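Local coordinates for proton-dependent oligopeptide transporter family protein (Xanthomonas campestris, PDB 6EI3), which probably carries small peptides across the bacterial inner membrane by coupling their uptake to protons, as a POT-family member of the major facilitator superfamily, at residues F54-G66 with L107-L120. Residues are numbered along the deposited sequence; the frame is centred on the assembly and turned at random.
Sequences FMIGVFFFPLLGG and LGLIAFGAGGIKPL. With 78M ((2S)-2,3-dihydroxypropyl(7Z)-pentadec-7-enoate), chain G; 78M ((2S)-2,3-dihydroxypropyl(7Z)-pentadec-7-enoate), chain R.
A glycine-mediated crossing of transmembrane helices, with no hydrogen bond between segments 54-66 and 107-120, brings V58, F61 and P62 against A111, G115 and G116 in the N-terminal part of this major facilitator fold. Segment 107-117 packs against segment 54-60 at -31° and, past the break at F61, against segment 62-66 at -56°. G115, with no side chain, lets V58 O come within 3.1 Å of G115 CA; G65 CA approaches G116 O at 3.3 Å in a CA-H...O contact. P62, having no N-H to give, sets its ring against G115 O, and P119 CD packs on P62 CB.

F112 presents its edge to F61 in a T-shaped pair, planes at 75°, with F112 CD1 over the centre of the F61 ring, 3.5 Å above its plane. L64 CD2 presses on F112 CE1 at 3.4 Å. One bound monoacylglycerol puts its chain end, C15, over a face of F60, while a second lies against F61, L64 and F112. F54, its CG anti to the backbone N, turns its ring edge to L107 O and I110 CG2. On another flank K118 runs beside P62, then bends at chi3 and chi4 to bring CE and NZ over a face of F59, NZ 4.2 Å from the ring centroid. F59 also touches T441 and T442 of helix 430-456, in the C-terminal half. K118 NZ thus has the F59 face as a cation-pi partner, while close glycine backbone approach and apolar packing, rather than hydrogen bonds, join the two segments.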
loop_
_atom_site.group_PDB
_atom_site.type_symbol
_atom_site.label_atom_id
_atom_site.label_comp_id
_atom_site.label_asym_id
_atom_site.label_seq_id
_atom_site.Cartn_x
_atom_site.Cartn_y
_atom_site.Cartn_z
ATOM N N PHE A 54 -3.365 6.538 8.577
ATOM C CA PHE A 54 -3.854 5.174 8.828
ATOM C C PHE A 54 -3.231 4.174 7.802
ATOM O O PHE A 54 -2.718 3.132 8.203
ATOM C CB PHE A 54 -5.398 5.145 8.744
ATOM C CG PHE A 54 -5.997 3.764 8.794
ATOM C CD1 PHE A 54 -6.102 3.076 10.002
ATOM C CD2 PHE A 54 -6.463 3.150 7.639
ATOM C CE1 PHE A 54 -6.660 1.796 10.047
ATOM C CE2 PHE A 54 -6.997 1.859 7.679
ATOM C CZ PHE A 54 -7.090 1.190 8.879
ATOM N N MET A 55 -3.291 4.504 6.485
ATOM C CA MET A 55 -2.693 3.702 5.405
ATOM C C MET A 55 -1.173 3.536 5.626
ATOM O O MET A 55 -0.629 2.451 5.414
ATOM C CB MET A 55 -2.996 4.316 4.034
ATOM C CG MET A 55 -4.477 4.159 3.611
ATOM S SD MET A 55 -5.078 2.438 3.715
ATOM C CE MET A 55 -4.180 1.723 2.372
ATOM N N ILE A 56 -0.510 4.600 6.101
ATOM C CA ILE A 56 0.919 4.557 6.424
ATOM C C ILE A 56 1.191 3.472 7.479
ATOM O O ILE A 56 2.054 2.635 7.257
ATOM C CB ILE A 56 1.456 5.955 6.810
ATOM C CG1 ILE A 56 1.776 6.737 5.522
ATOM C CG2 ILE A 56 2.706 5.838 7.707
ATOM C CD1 ILE A 56 1.939 8.194 5.660
ATOM N N GLY A 57 0.401 3.453 8.557
ATOM C CA GLY A 57 0.537 2.462 9.618
ATOM C C GLY A 57 0.290 1.053 9.132
ATOM O O GLY A 57 1.049 0.132 9.456
ATOM N N VAL A 58 -0.801 0.877 8.350
ATOM C CA VAL A 58 -1.187 -0.413 7.795
ATOM C C VAL A 58 -0.047 -1.044 6.978
ATOM O O VAL A 58 0.165 -2.245 7.073
ATOM C CB VAL A 58 -2.495 -0.315 6.972
ATOM C CG1 VAL A 58 -2.804 -1.634 6.248
ATOM C CG2 VAL A 58 -3.673 0.088 7.861
ATOM N N PHE A 59 0.688 -0.235 6.198
ATOM C CA PHE A 59 1.727 -0.745 5.305
ATOM C C PHE A 59 3.136 -0.607 5.863
ATOM O O PHE A 59 4.075 -1.124 5.257
ATOM C CB PHE A 59 1.572 -0.115 3.916
ATOM C CG PHE A 59 0.461 -0.804 3.151
ATOM C CD1 PHE A 59 -0.865 -0.405 3.304
ATOM C CD2 PHE A 59 0.744 -1.835 2.260
ATOM C CE1 PHE A 59 -1.895 -1.039 2.590
ATOM C CE2 PHE A 59 -0.283 -2.458 1.532
ATOM C CZ PHE A 59 -1.596 -2.063 1.718
ATOM N N PHE A 60 3.272 -0.027 7.065
ATOM C CA PHE A 60 4.577 0.057 7.741
ATOM C C PHE A 60 4.734 -1.103 8.755
ATOM O O PHE A 60 5.795 -1.727 8.794
ATOM C CB PHE A 60 4.760 1.409 8.461
ATOM C CG PHE A 60 5.984 1.428 9.353
ATOM C CD1 PHE A 60 7.263 1.550 8.808
ATOM C CD2 PHE A 60 5.867 1.224 10.725
ATOM C CE1 PHE A 60 8.398 1.524 9.628
ATOM C CE2 PHE A 60 7.009 1.184 11.544
ATOM C CZ PHE A 60 8.265 1.341 10.988
ATOM N N PHE A 61 3.682 -1.364 9.592
ATOM C CA PHE A 61 3.707 -2.385 10.647
ATOM C C PHE A 61 3.945 -3.833 10.137
ATOM O O PHE A 61 4.478 -4.588 10.945
ATOM C CB PHE A 61 2.505 -2.298 11.593
ATOM C CG PHE A 61 2.598 -1.086 12.492
ATOM C CD1 PHE A 61 3.669 -0.928 13.367
ATOM C CD2 PHE A 61 1.613 -0.105 12.465
ATOM C CE1 PHE A 61 3.763 0.202 14.190
ATOM C CE2 PHE A 61 1.702 1.029 13.292
ATOM C CZ PHE A 61 2.776 1.168 14.155
ATOM N N PRO A 62 3.773 -4.233 8.840
ATOM C CA PRO A 62 4.276 -5.562 8.415
ATOM C C PRO A 62 5.736 -5.784 8.797
ATOM O O PRO A 62 6.113 -6.931 9.008
ATOM C CB PRO A 62 4.143 -5.511 6.891
ATOM C CG PRO A 62 2.953 -4.623 6.679
ATOM C CD PRO A 62 3.139 -3.540 7.696
ATOM N N LEU A 63 6.557 -4.698 8.911
ATOM C CA LEU A 63 7.969 -4.813 9.312
ATOM C C LEU A 63 8.074 -5.461 10.704
ATOM O O LEU A 63 8.853 -6.401 10.887
ATOM C CB LEU A 63 8.697 -3.443 9.338
ATOM C CG LEU A 63 9.091 -2.797 7.997
ATOM C CD1 LEU A 63 9.845 -1.474 8.241
ATOM C CD2 LEU A 63 10.026 -3.714 7.169
ATOM N N LEU A 64 7.260 -4.971 11.667
ATOM C CA LEU A 64 7.210 -5.481 13.031
ATOM C C LEU A 64 6.605 -6.883 13.091
ATOM O O LEU A 64 7.200 -7.751 13.722
ATOM C CB LEU A 64 6.475 -4.517 13.970
ATOM C CG LEU A 64 6.485 -4.883 15.467
ATOM C CD1 LEU A 64 7.897 -4.785 16.079
ATOM C CD2 LEU A 64 5.533 -4.001 16.228
ATOM N N GLY A 65 5.485 -7.105 12.397
ATOM C CA GLY A 65 4.832 -8.412 12.331
ATOM C C GLY A 65 5.765 -9.533 11.895
ATOM O O GLY A 65 5.884 -10.545 12.586
ATOM N N GLY A 66 6.459 -9.328 10.773
ATOM C CA GLY A 66 7.405 -10.286 10.197
ATOM C C GLY A 66 8.584 -10.575 11.108
ATOM O O GLY A 66 8.985 -11.736 11.258
ATOM N N LEU A 107 -8.179 3.617 15.547
ATOM C CA LEU A 107 -7.533 3.578 14.220
ATOM C C LEU A 107 -6.091 3.132 14.309
ATOM O O LEU A 107 -5.648 2.411 13.432
ATOM C CB LEU A 107 -7.587 4.928 13.497
ATOM C CG LEU A 107 -8.949 5.459 13.081
ATOM C CD1 LEU A 107 -8.809 6.876 12.555
ATOM C CD2 LEU A 107 -9.594 4.584 12.027
ATOM N N GLY A 108 -5.370 3.596 15.341
ATOM C CA GLY A 108 -3.981 3.219 15.600
ATOM C C GLY A 108 -3.831 1.720 15.848
ATOM O O GLY A 108 -2.947 1.073 15.289
ATOM N N LEU A 109 -4.726 1.155 16.662
ATOM C CA LEU A 109 -4.751 -0.271 16.993
ATOM C C LEU A 109 -5.125 -1.131 15.781
ATOM O O LEU A 109 -4.551 -2.209 15.598
ATOM C CB LEU A 109 -5.705 -0.521 18.181
ATOM C CG LEU A 109 -5.293 0.088 19.541
ATOM C CD1 LEU A 109 -6.384 -0.127 20.585
ATOM C CD2 LEU A 109 -3.924 -0.442 20.043
ATOM N N ILE A 110 -6.047 -0.629 14.922
ATOM C CA ILE A 110 -6.442 -1.306 13.676
ATOM C C ILE A 110 -5.273 -1.306 12.730
ATOM O O ILE A 110 -4.964 -2.353 12.193
ATOM C CB ILE A 110 -7.713 -0.685 13.020
ATOM C CG1 ILE A 110 -8.959 -1.061 13.859
ATOM C CG2 ILE A 110 -7.893 -1.184 11.554
ATOM C CD1 ILE A 110 -10.178 -0.233 13.547
ATOM N N ALA A 111 -4.584 -0.143 12.559
ATOM C CA ALA A 111 -3.418 -0.033 11.674
ATOM C C ALA A 111 -2.325 -1.034 12.093
ATOM O O ALA A 111 -1.762 -1.734 11.259
ATOM C CB ALA A 111 -2.861 1.386 11.729
ATOM N N PHE A 112 -2.048 -1.089 13.395
ATOM C CA PHE A 112 -1.056 -1.973 13.997
ATOM C C PHE A 112 -1.411 -3.437 13.799
ATOM O O PHE A 112 -0.545 -4.224 13.397
ATOM C CB PHE A 112 -0.936 -1.654 15.499
ATOM C CG PHE A 112 0.181 -2.344 16.250
ATOM C CD1 PHE A 112 1.495 -1.915 16.120
ATOM C CD2 PHE A 112 -0.095 -3.354 17.164
ATOM C CE1 PHE A 112 2.518 -2.509 16.862
ATOM C CE2 PHE A 112 0.928 -3.927 17.928
ATOM C CZ PHE A 112 2.229 -3.512 17.759
ATOM N N GLY A 113 -2.669 -3.787 14.084
ATOM C CA GLY A 113 -3.137 -5.160 13.945
ATOM C C GLY A 113 -3.134 -5.653 12.510
ATOM O O GLY A 113 -2.620 -6.740 12.227
ATOM N N ALA A 114 -3.733 -4.850 11.598
ATOM C CA ALA A 114 -3.850 -5.163 10.175
ATOM C C ALA A 114 -2.477 -5.191 9.531
ATOM O O ALA A 114 -2.218 -6.045 8.689
ATOM C CB ALA A 114 -4.737 -4.142 9.471
ATOM N N GLY A 115 -1.607 -4.278 9.947
ATOM C CA GLY A 115 -0.254 -4.236 9.422
ATOM C C GLY A 115 0.576 -5.433 9.855
ATOM O O GLY A 115 1.277 -6.028 9.033
ATOM N N GLY A 116 0.491 -5.789 11.131
ATOM C CA GLY A 116 1.273 -6.900 11.675
ATOM C C GLY A 116 0.992 -8.272 11.078
ATOM O O GLY A 116 1.924 -9.057 10.890
ATOM N N ILE A 117 -0.286 -8.574 10.766
ATOM C CA ILE A 117 -0.674 -9.890 10.207
ATOM C C ILE A 117 -0.422 -10.001 8.696
ATOM O O ILE A 117 -0.358 -11.105 8.165
ATOM C CB ILE A 117 -2.156 -10.234 10.512
ATOM C CG1 ILE A 117 -3.118 -9.254 9.771
ATOM C CG2 ILE A 117 -2.408 -10.280 12.026
ATOM C CD1 ILE A 117 -4.607 -9.666 9.726
ATOM N N LYS A 118 -0.367 -8.847 8.008
ATOM C CA LYS A 118 -0.245 -8.732 6.564
ATOM C C LYS A 118 0.889 -9.584 5.937
ATOM O O LYS A 118 0.594 -10.265 4.966
ATOM C CB LYS A 118 -0.130 -7.255 6.187
ATOM C CG LYS A 118 -0.233 -6.956 4.713
ATOM C CD LYS A 118 -0.039 -5.462 4.527
ATOM C CE LYS A 118 -1.124 -4.876 3.695
ATOM N NZ LYS A 118 -2.387 -4.721 4.422
ATOM N N PRO A 119 2.157 -9.627 6.414
ATOM C CA PRO A 119 3.136 -10.479 5.714
ATOM C C PRO A 119 3.100 -11.918 6.227
ATOM O O PRO A 119 3.958 -12.709 5.860
ATOM C CB PRO A 119 4.468 -9.800 6.068
ATOM C CG PRO A 119 4.247 -9.292 7.460
ATOM C CD PRO A 119 2.784 -8.929 7.563
ATOM N N LEU A 120 2.145 -12.238 7.121
ATOM C CA LEU A 120 2.094 -13.543 7.790
ATOM C C LEU A 120 1.013 -14.497 7.326
ATOM O O LEU A 120 1.257 -15.696 7.323
ATOM C CB LEU A 120 1.962 -13.367 9.327
ATOM C CG LEU A 120 2.902 -12.361 10.031
ATOM C CD1 LEU A 120 2.600 -12.304 11.500
ATOM C CD2 LEU A 120 4.389 -12.680 9.770
HETATM O O21 78M G . -3.692 17.485 11.964
HETATM C C20 78M G . -3.838 16.836 13.221
HETATM C C18 78M G . -4.408 15.447 13.042
HETATM O O19 78M G . -5.799 15.521 12.720
HETATM C C17 78M G . -4.212 14.564 14.255
HETATM O O2 78M G . -3.671 13.303 13.785
HETATM C C1 78M G . -4.520 12.302 13.513
HETATM O O1 78M G . -5.715 12.418 13.504
HETATM C C2 78M G . -3.785 11.037 13.189
HETATM C C3 78M G . -4.500 9.766 13.621
HETATM C C4 78M G . -4.208 8.619 12.678
HETATM C C5 78M G . -4.470 7.241 13.245
HETATM C C6 78M G . -3.732 6.130 12.501
HETATM C C7 78M G . -2.317 5.961 12.954
HETATM C C8 78M G . -1.455 5.063 12.515
HETATM C C9 78M G . -0.048 4.886 12.993
HETATM C C10 78M G . 0.989 5.515 12.074
HETATM C C11 78M G . 2.399 4.981 12.282
HETATM C C12 78M G . 3.405 5.607 11.343
HETATM C C13 78M G . 4.751 4.916 11.268
HETATM C C15 78M G . 7.033 4.952 10.184
HETATM C C14 78M G . 5.621 5.472 10.160
HETATM O O21 78M R . 9.424 -1.322 14.102
HETATM C C20 78M R . 9.285 -1.106 15.500
HETATM C C18 78M R . 8.016 -0.347 15.806
HETATM O O19 78M R . 8.169 1.033 15.456
HETATM C C17 78M R . 7.579 -0.497 17.246
HETATM O O2 78M R . 6.281 0.143 17.282
HETATM C C1 78M R . 5.611 0.178 18.439
HETATM O O1 78M R . 5.837 -0.538 19.379
HETATM C C2 78M R . 4.587 1.272 18.425
HETATM C C3 78M R . 3.152 0.782 18.377
HETATM C C4 78M R . 2.272 1.538 19.358
HETATM C C5 78M R . 0.790 1.497 19.049
HETATM C C6 78M R . 0.336 2.508 17.999
HETATM C C7 78M R . -1.149 2.654 18.061
HETATM C C8 78M R . -1.866 3.759 18.200
HETATM C C9 78M R . -1.424 5.192 18.251
HETATM C C10 78M R . -2.598 6.087 17.861
HETATM C C11 78M R . -2.458 7.543 18.261
HETATM C C12 78M R . -3.791 8.199 18.570
HETATM C C13 78M R . -3.684 9.637 19.041
HETATM C C15 78M R . -4.932 11.642 19.946
HETATM C C14 78M R . -4.938 10.147 19.731
#